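Local coordinates for putative uncharacterized protein (Bacteroides thetaiotaomicron, PDB 2RBK) that probably acts as a magnesium-dependent phosphatase of the haloacid dehalogenase superfamily, and binds an oxovanadium group that mimics the trigonal bipyramidal intermediate of phosphoryl transfer, at residues D10-S15 with F209-N214; V226-A231 with A244-D249; I41-P46 with Y65-G70; L5-D10 with L37-A42. All blocks are in the same frame, centred on the assembly; numbering follows the deposited sequence.

Contact 1: residues D10-S15 with F209-N214. With MG (magnesium ion), chain B; VN4 (oxido(dioxo)vanadium), chain C.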
loop_
_atom_site.group_PDB
_atom_site.type_symbol
_atom_site.label_atom_id
_atom_site.label_comp_id
_atom_site.label_asym_id
_atom_site.label_seq_id
_atom_site.Cartn_x
_atom_site.Cartn_y
_atom_site.Cartn_z
ATOM N N ASP A 10 2.151 -5.297 3.726
ATOM C CA ASP A 10 3.532 -5.615 4.135
ATOM C C ASP A 10 3.848 -5.043 5.513
ATOM O O ASP A 10 3.760 -3.855 5.756
ATOM C CB ASP A 10 4.479 -5.103 3.084
ATOM C CG ASP A 10 4.229 -5.771 1.764
ATOM O OD1 ASP A 10 4.518 -6.980 1.674
ATOM O OD2 ASP A 10 3.676 -5.108 0.848
ATOM N N GLY A 11 4.199 -5.895 6.454
ATOM C CA GLY A 11 4.467 -5.553 7.826
ATOM C C GLY A 11 3.230 -5.441 8.677
ATOM O O GLY A 11 3.346 -5.131 9.871
ATOM N N THR A 12 2.055 -5.704 8.120
ATOM C CA THR A 12 0.772 -5.552 8.837
ATOM C C THR A 12 0.004 -6.870 8.786
ATOM O O THR A 12 -0.294 -7.445 9.849
ATOM C CB THR A 12 0.006 -4.361 8.233
ATOM O OG1 THR A 12 0.770 -3.173 8.430
ATOM C CG2 THR A 12 -1.366 -4.215 8.941
ATOM N N LEU A 13 -0.279 -7.368 7.591
ATOM C CA LEU A 13 -0.771 -8.731 7.403
ATOM C C LEU A 13 0.362 -9.730 7.200
ATOM O O LEU A 13 0.321 -10.783 7.793
ATOM C CB LEU A 13 -1.731 -8.816 6.184
ATOM C CG LEU A 13 -3.041 -8.064 6.373
ATOM C CD1 LEU A 13 -3.797 -8.072 5.027
ATOM C CD2 LEU A 13 -3.893 -8.670 7.458
ATOM N N VAL A 14 1.323 -9.410 6.353
ATOM C CA VAL A 14 2.425 -10.309 5.974
ATOM C C VAL A 14 3.698 -9.859 6.643
ATOM O O VAL A 14 4.144 -8.727 6.481
ATOM C CB VAL A 14 2.588 -10.333 4.434
ATOM C CG1 VAL A 14 3.785 -11.270 4.047
ATOM C CG2 VAL A 14 1.367 -10.779 3.740
ATOM N N SER A 15 4.309 -10.782 7.411
ATOM C CA SER A 15 5.537 -10.510 8.106
ATOM C C SER A 15 6.714 -10.315 7.174
ATOM O O SER A 15 6.927 -11.149 6.293
ATOM C CB SER A 15 5.814 -11.697 9.014
ATOM O OG SER A 15 7.110 -11.583 9.588
ATOM N N PHE A 209 -5.197 -0.330 9.910
ATOM C CA PHE A 209 -4.073 -1.039 10.466
ATOM C C PHE A 209 -2.864 -0.825 9.580
ATOM O O PHE A 209 -2.956 -1.094 8.378
ATOM C CB PHE A 209 -4.347 -2.538 10.568
ATOM C CG PHE A 209 -5.563 -2.936 11.376
ATOM C CD1 PHE A 209 -6.840 -2.814 10.850
ATOM C CD2 PHE A 209 -5.436 -3.466 12.645
ATOM C CE1 PHE A 209 -7.942 -3.212 11.557
ATOM C CE2 PHE A 209 -6.554 -3.851 13.372
ATOM C CZ PHE A 209 -7.817 -3.739 12.831
ATOM N N GLY A 210 -1.733 -0.418 10.163
ATOM C CA GLY A 210 -0.543 -0.204 9.342
ATOM C C GLY A 210 0.712 -0.180 10.147
ATOM O O GLY A 210 0.724 -0.122 11.382
ATOM N N ASP A 211 1.830 -0.229 9.402
ATOM C CA ASP A 211 3.150 -0.249 9.974
ATOM C C ASP A 211 4.074 0.803 9.384
ATOM O O ASP A 211 5.206 0.852 9.886
ATOM C CB ASP A 211 3.880 -1.610 9.781
ATOM C CG ASP A 211 4.315 -1.804 8.350
ATOM O OD1 ASP A 211 3.470 -1.524 7.466
ATOM O OD2 ASP A 211 5.496 -2.185 8.113
ATOM N N GLY A 212 3.680 1.556 8.381
ATOM C CA GLY A 212 4.645 2.340 7.583
ATOM C C GLY A 212 4.220 3.763 7.376
ATOM O O GLY A 212 3.074 4.149 7.626
ATOM N N GLY A 213 5.179 4.568 6.875
ATOM C CA GLY A 213 4.884 5.953 6.630
ATOM C C GLY A 213 3.731 6.169 5.655
ATOM O O GLY A 213 2.996 7.155 5.860
ATOM N N ASN A 214 3.539 5.303 4.687
ATOM C CA ASN A 214 2.449 5.465 3.746
ATOM C C ASN A 214 1.079 5.063 4.322
ATOM O O ASN A 214 0.089 5.146 3.618
ATOM C CB ASN A 214 2.689 4.723 2.429
ATOM C CG ASN A 214 2.626 3.198 2.513
ATOM O OD1 ASN A 214 2.954 2.679 3.594
ATOM N ND2 ASN A 214 2.314 2.490 1.428
HETATM MG MG MG B . 3.445 -1.816 5.422
HETATM V V VN4 C . 1.851 -1.933 2.262
HETATM O O1 VN4 C . 1.054 -3.308 1.771
HETATM O O2 VN4 C . 3.196 -2.030 3.393
HETATM O O3 VN4 C . 1.916 -0.369 1.301
HETATM O O HOH W 1 5.519 -1.643 5.415
HETATM O O HOH W 2 3.071 0.236 5.233
HETATM O O HOH W 3 3.039 -2.487 0.591
#
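Asp10 and Asp211 meet through a magnesium ion. The backbone O of Asp10 and OD1 of Asp211 each bind it at 2.1 Å, which holds these two oxygens only 2.9 Å apart. O2 of the oxovanadium group, two waters and Asp8 OD1 complete six ligands. Asp211 OD2 stays off the metal and accepts from one of those waters, and Asn214 OD1 accepts from the other. The vanadium group is gripped from both segments: Asp10 N donates to its O1 at 3.0 Å (162°), Asn214 ND2 to its O3 at 2.9 Å (164°). Asp8, Asp10 and Thr12 fit the DxDx(T/V) motif of the HAD superfamily, in the loop after strand 4-7, while Asp211 follows the end of the neighbouring strand 206-210. Beside this loop the Asp211 carboxylate lies against Gly11, with OD2 3.5 Å from Gly11 CA, where a side chain would clash. One layer out, Thr12 CG2 packs 3.5 Å from Phe209 O. That leaves OG1 to hydrogen-bond Asp8 OD1, a second-shell hold on a metal ligand. With an alanine in place of Thr12, Asp8 OD1 would probably lose its hydroxyl partner and a gap would open beside Phe209. Asp10 OD2 forms a salt bridge with Arg45, and Asp215 OD2 accepts from the backbone N of both Asp211 and Gly212.

Contact 2: residues V226-A231 with A244-D249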
loop_
_atom_site.group_PDB
_atom_site.type_symbol
_atom_site.label_atom_id
_atom_site.label_comp_id
_atom_site.label_asym_id
_atom_site.label_seq_id
_atom_site.Cartn_x
_atom_site.Cartn_y
_atom_site.Cartn_z
ATOM N N VAL A 226 -4.738 1.729 14.058
ATOM C CA VAL A 226 -3.915 0.803 14.788
ATOM C C VAL A 226 -2.538 0.681 14.125
ATOM O O VAL A 226 -2.446 0.304 12.961
ATOM C CB VAL A 226 -4.585 -0.603 14.826
ATOM C CG1 VAL A 226 -3.640 -1.608 15.481
ATOM C CG2 VAL A 226 -5.919 -0.518 15.511
ATOM N N ALA A 227 -1.486 0.954 14.900
ATOM C CA ALA A 227 -0.099 0.766 14.434
ATOM C C ALA A 227 0.455 -0.520 14.955
ATOM O O ALA A 227 0.265 -0.902 16.103
ATOM C CB ALA A 227 0.807 1.906 14.923
ATOM N N MET A 228 1.194 -1.222 14.097
ATOM C CA MET A 228 1.878 -2.432 14.488
ATOM C C MET A 228 2.991 -2.116 15.470
ATOM O O MET A 228 3.615 -1.069 15.435
ATOM C CB MET A 228 2.423 -3.152 13.239
ATOM C CG MET A 228 1.396 -3.516 12.204
ATOM S SD MET A 228 -0.073 -4.351 12.846
ATOM C CE MET A 228 0.589 -5.938 13.246
ATOM N N GLY A 229 3.314 -3.081 16.348
ATOM C CA GLY A 229 4.242 -2.837 17.430
ATOM C C GLY A 229 5.637 -2.443 16.984
ATOM O O GLY A 229 6.352 -1.778 17.732
ATOM N N GLN A 230 6.079 -2.923 15.829
ATOM C CA GLN A 230 7.429 -2.625 15.310
ATOM C C GLN A 230 7.516 -1.374 14.452
ATOM O O GLN A 230 8.590 -1.071 13.924
ATOM C CB GLN A 230 7.913 -3.862 14.546
ATOM C CG GLN A 230 7.260 -4.229 13.250
ATOM C CD GLN A 230 5.883 -4.748 12.986
ATOM O OE1 GLN A 230 5.306 -5.258 13.956
ATOM N NE2 GLN A 230 5.565 -4.683 11.584
ATOM N N ALA A 231 6.407 -0.685 14.271
ATOM C CA ALA A 231 6.436 0.515 13.460
ATOM C C ALA A 231 7.331 1.587 14.082
ATOM O O ALA A 231 7.547 1.629 15.292
ATOM C CB ALA A 231 5.017 1.028 13.362
ATOM N N ALA A 244 0.663 -5.195 19.511
ATOM C CA ALA A 244 1.872 -5.974 19.594
ATOM C C ALA A 244 2.556 -6.036 18.230
ATOM O O ALA A 244 1.928 -5.759 17.181
ATOM C CB ALA A 244 1.532 -7.370 20.065
ATOM N N PRO A 245 3.805 -6.470 18.185
ATOM C CA PRO A 245 4.427 -6.787 16.914
ATOM C C PRO A 245 3.644 -7.780 16.085
ATOM O O PRO A 245 2.916 -8.632 16.628
ATOM C CB PRO A 245 5.822 -7.354 17.305
ATOM C CG PRO A 245 6.077 -6.673 18.642
ATOM C CD PRO A 245 4.730 -6.659 19.325
ATOM N N ILE A 246 3.844 -7.718 14.769
ATOM C CA ILE A 246 3.085 -8.571 13.858
ATOM C C ILE A 246 3.182 -10.030 14.233
ATOM O O ILE A 246 2.183 -10.754 14.228
ATOM C CB ILE A 246 3.525 -8.310 12.396
ATOM C CG1 ILE A 246 2.650 -9.151 11.453
ATOM C CG2 ILE A 246 4.997 -8.513 12.129
ATOM C CD1 ILE A 246 2.791 -8.795 10.027
ATOM N N ASP A 247 4.368 -10.541 14.572
ATOM C CA ASP A 247 4.579 -11.970 14.859
ATOM C C ASP A 247 4.342 -12.303 16.324
ATOM O O ASP A 247 4.665 -13.418 16.759
ATOM C CB ASP A 247 5.943 -12.431 14.293
ATOM C CG ASP A 247 5.850 -12.647 12.789
ATOM O OD1 ASP A 247 4.845 -13.147 12.230
ATOM O OD2 ASP A 247 6.849 -12.384 12.092
ATOM N N GLU A 248 3.763 -11.396 17.099
ATOM C CA GLU A 248 3.254 -11.636 18.429
ATOM C C GLU A 248 1.740 -11.331 18.470
ATOM O O GLU A 248 1.207 -10.738 19.406
ATOM C CB GLU A 248 4.010 -10.790 19.444
ATOM C CG GLU A 248 5.488 -11.112 19.522
ATOM C CD GLU A 248 6.301 -10.231 20.421
ATOM O OE1 GLU A 248 5.757 -9.431 21.196
ATOM O OE2 GLU A 248 7.518 -10.225 20.300
ATOM N N ASP A 249 1.079 -11.768 17.399
ATOM C CA ASP A 249 -0.399 -11.741 17.334
ATOM C C ASP A 249 -0.921 -10.294 17.334
ATOM O O ASP A 249 -2.030 -10.059 17.804
ATOM C CB ASP A 249 -1.025 -12.539 18.463
ATOM C CG ASP A 249 -0.492 -13.951 18.549
ATOM O OD1 ASP A 249 -0.821 -14.732 17.666
ATOM O OD2 ASP A 249 0.346 -14.301 19.417
#
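The type I turn from Met228 to Ala231, just past strand 224-227 of the HAD core sheet, packs against the loop that leads from strand 241-242 into helix 250-258. Gly229 sits closest to Pro245, their CA atoms 4.0 Å apart, and a side chain on this glycine would run into the Ala244-Pro245 peptide. Its N-H makes a weak bond to Ala244 O at 3.1 Å. Met228, the first residue of the turn, is bent at chi2 and chi3 and swings its methyl against Ile246, with CE 3.7 Å from Ile246 CA and 3.9 Å from Ile246 CB; Ile251 of helix 250-258 also touches this methionine. Gln230, two residues on, crosses Ile246 obliquely. In the conformer described, one of two modelled, its OE1 accepts the N-H of Ile246 at 3.0 Å (156°), the donor tilted 29° from the carbonyl plane, and lies 3.7 Å from Ile246 CG2. NE2 of the same amide donates to Gly11 O in the metal-binding loop. With both ends engaged, the rotation of the amide is probably set, and in this conformer one side chain probably ties the 244-249 loop to the metal-binding loop.

Contact 3: residues I41-P46 with Y65-G70. With VN4 (oxido(dioxo)vanadium), chain C.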
loop_
_atom_site.group_PDB
_atom_site.type_symbol
_atom_site.label_atom_id
_atom_site.label_comp_id
_atom_site.label_asym_id
_atom_site.label_seq_id
_atom_site.Cartn_x
_atom_site.Cartn_y
_atom_site.Cartn_z
ATOM N N ILE A 41 -8.232 -4.484 1.787
ATOM C CA ILE A 41 -6.793 -4.304 1.636
ATOM C C ILE A 41 -6.493 -2.881 1.280
ATOM O O ILE A 41 -7.233 -2.297 0.472
ATOM C CB ILE A 41 -6.282 -5.281 0.557
ATOM C CG1 ILE A 41 -6.531 -6.740 0.984
ATOM C CG2 ILE A 41 -4.828 -5.027 0.195
ATOM C CD1 ILE A 41 -5.853 -7.128 2.268
ATOM N N ALA A 42 -5.455 -2.289 1.871
ATOM C CA ALA A 42 -5.044 -0.917 1.560
ATOM C C ALA A 42 -3.535 -0.953 1.439
ATOM O O ALA A 42 -2.820 -0.896 2.444
ATOM C CB ALA A 42 -5.552 0.066 2.582
ATOM N N THR A 43 -3.034 -1.008 0.182
ATOM C CA THR A 43 -1.633 -1.267 -0.092
ATOM C C THR A 43 -1.073 -0.314 -1.129
ATOM O O THR A 43 -1.750 0.165 -2.026
ATOM C CB THR A 43 -1.463 -2.745 -0.513
ATOM O OG1 THR A 43 -0.089 -3.061 -0.723
ATOM C CG2 THR A 43 -2.191 -3.065 -1.816
ATOM N N GLY A 44 0.259 -0.085 -1.014
ATOM C CA GLY A 44 1.028 0.501 -2.048
ATOM C C GLY A 44 1.263 -0.403 -3.217
ATOM O O GLY A 44 1.604 0.019 -4.336
ATOM N N ARG A 45 1.142 -1.727 -3.053
ATOM C CA ARG A 45 1.349 -2.615 -4.166
ATOM C C ARG A 45 0.267 -2.440 -5.213
ATOM O O ARG A 45 -0.914 -2.308 -4.877
ATOM C CB ARG A 45 1.308 -4.069 -3.705
ATOM C CG ARG A 45 2.404 -4.541 -2.828
ATOM C CD ARG A 45 2.281 -5.998 -2.446
ATOM N NE ARG A 45 3.382 -6.447 -1.594
ATOM C CZ ARG A 45 4.217 -7.440 -1.871
ATOM N NH1 ARG A 45 4.137 -8.147 -3.003
ATOM N NH2 ARG A 45 5.152 -7.708 -0.967
ATOM N N PRO A 46 0.625 -2.507 -6.504
ATOM C CA PRO A 46 -0.368 -2.762 -7.547
ATOM C C PRO A 46 -0.874 -4.191 -7.468
ATOM O O PRO A 46 -0.135 -5.095 -7.038
ATOM C CB PRO A 46 0.347 -2.491 -8.842
ATOM C CG PRO A 46 1.761 -2.670 -8.501
ATOM C CD PRO A 46 1.986 -2.327 -7.065
ATOM N N TYR A 65 -10.396 -3.806 -2.520
ATOM C CA TYR A 65 -9.018 -3.455 -2.583
ATOM C C TYR A 65 -8.790 -1.974 -2.869
ATOM O O TYR A 65 -9.344 -1.431 -3.833
ATOM C CB TYR A 65 -8.278 -4.236 -3.703
ATOM C CG TYR A 65 -8.174 -5.722 -3.457
ATOM C CD1 TYR A 65 -9.243 -6.573 -3.698
ATOM C CD2 TYR A 65 -6.988 -6.292 -3.004
ATOM C CE1 TYR A 65 -9.156 -7.928 -3.475
ATOM C CE2 TYR A 65 -6.878 -7.645 -2.772
ATOM C CZ TYR A 65 -7.968 -8.454 -3.023
ATOM O OH TYR A 65 -7.853 -9.806 -2.783
ATOM N N ILE A 66 -7.906 -1.403 -2.074
ATOM C CA ILE A 66 -7.266 -0.141 -2.316
ATOM C C ILE A 66 -5.833 -0.479 -2.676
ATOM O O ILE A 66 -5.106 -1.022 -1.840
ATOM C CB ILE A 66 -7.336 0.762 -1.038
ATOM C CG1 ILE A 66 -8.770 1.135 -0.708
ATOM C CG2 ILE A 66 -6.395 1.959 -1.172
ATOM C CD1 ILE A 66 -8.905 1.478 0.769
ATOM N N THR A 67 -5.440 -0.222 -3.923
ATOM C CA THR A 67 -4.086 -0.537 -4.393
ATOM C C THR A 67 -3.426 0.726 -4.873
ATOM O O THR A 67 -4.051 1.779 -5.033
ATOM C CB THR A 67 -4.125 -1.620 -5.509
ATOM O OG1 THR A 67 -4.600 -1.051 -6.738
ATOM C CG2 THR A 67 -4.931 -2.819 -5.105
ATOM N N MET A 68 -2.106 0.620 -5.082
ATOM C CA MET A 68 -1.328 1.775 -5.528
ATOM C C MET A 68 -1.643 3.018 -4.654
ATOM O O MET A 68 -1.829 4.137 -5.152
ATOM C CB MET A 68 -1.519 2.072 -7.020
ATOM C CG MET A 68 -1.024 0.940 -7.857
ATOM S SD MET A 68 -0.799 1.321 -9.577
ATOM C CE MET A 68 -2.086 0.338 -10.364
ATOM N N ASN A 69 -1.681 2.801 -3.349
ATOM C CA ASN A 69 -1.812 3.921 -2.401
ATOM C C ASN A 69 -3.070 4.726 -2.620
ATOM O O ASN A 69 -3.110 5.910 -2.332
ATOM C CB ASN A 69 -0.584 4.856 -2.437
ATOM C CG ASN A 69 0.631 4.182 -1.891
ATOM O OD1 ASN A 69 0.727 3.996 -0.681
ATOM N ND2 ASN A 69 1.527 3.723 -2.758
ATOM N N GLY A 70 -4.155 4.081 -3.088
ATOM C CA GLY A 70 -5.406 4.774 -3.361
ATOM C C GLY A 70 -5.645 5.155 -4.771
ATOM O O GLY A 70 -6.784 5.554 -5.117
HETATM V V VN4 C . 1.851 -1.933 2.262
HETATM O O1 VN4 C . 1.054 -3.308 1.771
HETATM O O2 VN4 C . 3.196 -2.030 3.393
HETATM O O3 VN4 C . 1.916 -0.369 1.301
HETATM O O HOH W 3 3.039 -2.487 0.591
#
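Thr43 O takes the N-H of Asn69 at 3.0 Å (168°) and also a CA-H contact from Thr67. Arg45 O receives Met68 N at 3.2 Å from above its carbonyl plane, 60° out of it. Before these loops, Ile66 N donates to Ile41 O at 2.8 Å, and Thr43 N returns a bond to Ile66 O at 2.9 Å, pairing the strands in parallel. The loop bonds join the segments that follow the two strands of a beta-alpha-beta unit (strand 38-42, helix 54-58, strand 64-67) and probably steady the loop that carries Thr43 and Gly44 to the vanadium group. With OG1 anti to the backbone N (chi1 -177°), Thr43 directs its hydroxyl to O1 of that group at 2.8 Å. The same OG1 accepts from Arg45 N in an ST turn, and Gly44 N donates to the group's O3 at 2.9 Å. On one face of the sheet Ile41 lies alongside the Tyr65 ring, CB to CD2 3.8 Å; on the other Ala42 CB meets Ile66. Pro46 CB rests on Met68 CG at 3.8 Å, both residues also touching Val107. The Asn69 amide passes beside Gly44 CA, and its ND2 is held by Gln149 and Asp180.

Contact 4: residues L5-D10 with L37-A42. With MG (magnesium ion), chain B; VN4 (oxido(dioxo)vanadium), chain C.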
loop_
_atom_site.group_PDB
_atom_site.type_symbol
_atom_site.label_atom_id
_atom_site.label_comp_id
_atom_site.label_asym_id
_atom_site.label_seq_id
_atom_site.Cartn_x
_atom_site.Cartn_y
_atom_site.Cartn_z
ATOM N N LEU A 5 -12.837 -2.583 8.040
ATOM C CA LEU A 5 -11.425 -2.744 8.433
ATOM C C LEU A 5 -10.559 -2.540 7.207
ATOM O O LEU A 5 -10.843 -3.113 6.143
ATOM C CB LEU A 5 -11.188 -4.142 8.951
ATOM C CG LEU A 5 -12.127 -4.649 10.076
ATOM C CD1 LEU A 5 -11.736 -6.044 10.474
ATOM C CD2 LEU A 5 -12.129 -3.695 11.263
ATOM N N PHE A 6 -9.483 -1.770 7.337
ATOM C CA PHE A 6 -8.560 -1.497 6.274
ATOM C C PHE A 6 -7.160 -1.936 6.685
ATOM O O PHE A 6 -6.611 -1.377 7.626
ATOM C CB PHE A 6 -8.525 0.004 5.937
ATOM C CG PHE A 6 -9.863 0.465 5.418
ATOM C CD1 PHE A 6 -10.869 0.961 6.232
ATOM C CD2 PHE A 6 -10.125 0.374 4.043
ATOM C CE1 PHE A 6 -12.083 1.335 5.717
ATOM C CE2 PHE A 6 -11.352 0.744 3.522
ATOM C CZ PHE A 6 -12.319 1.246 4.369
ATOM N N PHE A 7 -6.626 -2.923 5.981
ATOM C CA PHE A 7 -5.331 -3.521 6.330
ATOM C C PHE A 7 -4.282 -3.212 5.265
ATOM O O PHE A 7 -4.419 -3.612 4.110
ATOM C CB PHE A 7 -5.431 -5.019 6.424
ATOM C CG PHE A 7 -6.300 -5.516 7.540
ATOM C CD1 PHE A 7 -7.607 -5.880 7.334
ATOM C CD2 PHE A 7 -5.799 -5.605 8.847
ATOM C CE1 PHE A 7 -8.401 -6.349 8.368
ATOM C CE2 PHE A 7 -6.606 -6.058 9.872
ATOM C CZ PHE A 7 -7.904 -6.436 9.640
ATOM N N ASP A 8 -3.176 -2.583 5.702
ATOM C CA ASP A 8 -1.952 -2.666 4.928
ATOM C C ASP A 8 -1.521 -4.118 4.811
ATOM O O ASP A 8 -1.872 -4.956 5.634
ATOM C CB ASP A 8 -0.884 -1.854 5.642
ATOM C CG ASP A 8 0.456 -1.890 5.014
ATOM O OD1 ASP A 8 1.442 -2.159 5.741
ATOM O OD2 ASP A 8 0.548 -1.641 3.779
ATOM N N ILE A 9 -0.735 -4.421 3.763
ATOM C CA ILE A 9 -0.245 -5.790 3.606
ATOM C C ILE A 9 1.141 -5.913 4.286
ATOM O O ILE A 9 1.274 -6.627 5.295
ATOM C CB ILE A 9 -0.129 -6.255 2.142
ATOM C CG1 ILE A 9 -1.467 -6.175 1.429
ATOM C CG2 ILE A 9 0.470 -7.631 2.102
ATOM C CD1 ILE A 9 -1.342 -6.424 -0.076
ATOM N N ASP A 10 2.151 -5.297 3.726
ATOM C CA ASP A 10 3.532 -5.615 4.135
ATOM C C ASP A 10 3.848 -5.043 5.513
ATOM O O ASP A 10 3.760 -3.855 5.756
ATOM C CB ASP A 10 4.479 -5.103 3.084
ATOM C CG ASP A 10 4.229 -5.771 1.764
ATOM O OD1 ASP A 10 4.518 -6.980 1.674
ATOM O OD2 ASP A 10 3.676 -5.108 0.848
ATOM N N LEU A 37 -18.087 -7.754 9.521
ATOM C CA LEU A 37 -17.145 -6.732 9.169
ATOM C C LEU A 37 -16.826 -6.825 7.687
ATOM O O LEU A 37 -16.663 -7.929 7.164
ATOM C CB LEU A 37 -15.832 -6.824 9.945
ATOM C CG LEU A 37 -15.782 -6.320 11.364
ATOM C CD1 LEU A 37 -15.990 -4.778 11.377
ATOM C CD2 LEU A 37 -16.741 -7.025 12.306
ATOM N N LYS A 38 -16.697 -5.686 7.025
ATOM C CA LYS A 38 -16.133 -5.639 5.695
ATOM C C LYS A 38 -14.609 -5.497 5.860
ATOM O O LYS A 38 -14.133 -4.700 6.653
ATOM C CB LYS A 38 -16.709 -4.513 4.865
ATOM C CG LYS A 38 -18.196 -4.566 4.703
ATOM C CD LYS A 38 -18.810 -5.835 4.283
ATOM C CE LYS A 38 -20.281 -5.640 3.977
ATOM N NZ LYS A 38 -20.934 -6.894 3.727
ATOM N N ILE A 39 -13.872 -6.294 5.075
ATOM C CA ILE A 39 -12.435 -6.401 5.198
ATOM C C ILE A 39 -11.773 -5.962 3.900
ATOM O O ILE A 39 -12.048 -6.536 2.822
ATOM C CB ILE A 39 -12.039 -7.852 5.522
ATOM C CG1 ILE A 39 -12.609 -8.278 6.882
ATOM C CG2 ILE A 39 -10.533 -8.033 5.407
ATOM C CD1 ILE A 39 -12.438 -9.723 7.213
ATOM N N PHE A 40 -10.982 -4.915 3.966
ATOM C CA PHE A 40 -10.386 -4.305 2.789
ATOM C C PHE A 40 -8.893 -4.303 2.925
ATOM O O PHE A 40 -8.295 -4.109 3.994
ATOM C CB PHE A 40 -10.863 -2.863 2.656
ATOM C CG PHE A 40 -12.367 -2.784 2.530
ATOM C CD1 PHE A 40 -13.155 -2.328 3.566
ATOM C CD2 PHE A 40 -12.960 -3.236 1.358
ATOM C CE1 PHE A 40 -14.552 -2.305 3.390
ATOM C CE2 PHE A 40 -14.344 -3.218 1.196
ATOM C CZ PHE A 40 -15.139 -2.776 2.238
ATOM N N ILE A 41 -8.232 -4.484 1.787
ATOM C CA ILE A 41 -6.793 -4.304 1.636
ATOM C C ILE A 41 -6.493 -2.881 1.280
ATOM O O ILE A 41 -7.233 -2.297 0.472
ATOM C CB ILE A 41 -6.282 -5.281 0.557
ATOM C CG1 ILE A 41 -6.531 -6.740 0.984
ATOM C CG2 ILE A 41 -4.828 -5.027 0.195
ATOM C CD1 ILE A 41 -5.853 -7.128 2.268
ATOM N N ALA A 42 -5.455 -2.289 1.871
ATOM C CA ALA A 42 -5.044 -0.917 1.560
ATOM C C ALA A 42 -3.535 -0.953 1.439
ATOM O O ALA A 42 -2.820 -0.896 2.444
ATOM C CB ALA A 42 -5.552 0.066 2.582
HETATM MG MG MG B . 3.445 -1.816 5.422
HETATM V V VN4 C . 1.851 -1.933 2.262
HETATM O O1 VN4 C . 1.054 -3.308 1.771
HETATM O O2 VN4 C . 3.196 -2.030 3.393
HETATM O O3 VN4 C . 1.916 -0.369 1.301
HETATM O O HOH W 2 3.071 0.236 5.233
HETATM O O HOH W 1 5.519 -1.643 5.415
HETATM O O HOH W 3 3.039 -2.487 0.591
#
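Phe6 brings one face of its ring over CD1 of Phe40, with CE2 3.6 Å from that atom. The rings are nearly parallel, planes at 22°, but offset until little of either lies over the other. Ile192, Ile195 and Ile196 of helix 188-199 pack on Phe6, and Phe199 meets Phe40. Were Phe6 replaced by an alanine, the isoleucines of the helix and the Phe40 ring would probably lose their shared packing surface, leaving a gap between helix and sheet. On the other face of the sheet Leu5 CD2 lies 4.0 Å from Leu37 CD1. Phe7 CE1 sits 4.0 Å from Ile39 CG2. Helix 23-34 closes over this side through Leu29, as expected of the beta-alpha-beta crossover joining strands 4-7 and 38-42 in the Rossmann-like HAD core. Four backbone bonds zip the parallel strands from Leu5 N to Lys38 O (2.8 Å) up to Ala42 N and Phe7 O; the short strand axes differ by 29°. Just beyond, Ile9 CG1 packs on Ile41 CG2 at 3.8 Å, and Asp8 CA makes a short CA-H contact, 3.2 Å, to Ala42 O. A chi1 of 177° swings the Asp8 carboxylate away from its own N and out past the strand end. OD1 binds the magnesium ion and takes a hydrogen bond from Thr12 OG1. Ile9 N donates to O1 of the vanadium group. Asp8 OD2 lies 2.0 Å from the vanadium, with a water bound at 2.1 Å on the opposite side; this apical placement is consistent with Asp8 standing where the HAD nucleophile attacks in line.

Overall arrangement
All four contacts reach one sheet, in which strands 64-67, 38-42, 4-7, 206-210 and 224-227 lie side by side. Contact 4 shares Asp10 with contact 1 and Ile41 and Ala42 with contact 3; its centre is about 10 Å and 9 Å from theirs. These three converge on the vanadium group, contacts 1 and 4 on magnesium as well. Arg45 NE, 2.8 Å from Asp10 OD2, and Asn214 ND2, 3.0 Å from Asn69 OD1, join contacts 1 and 3 directly, while stacked Phe7 and Phe209 join contacts 4 and 1. Contact 2 lies outermost, centred about 20 Å from the centre of contact 3, and reaches the metal loop through Gln230 NE2, 2.8 Å from Gly11 O.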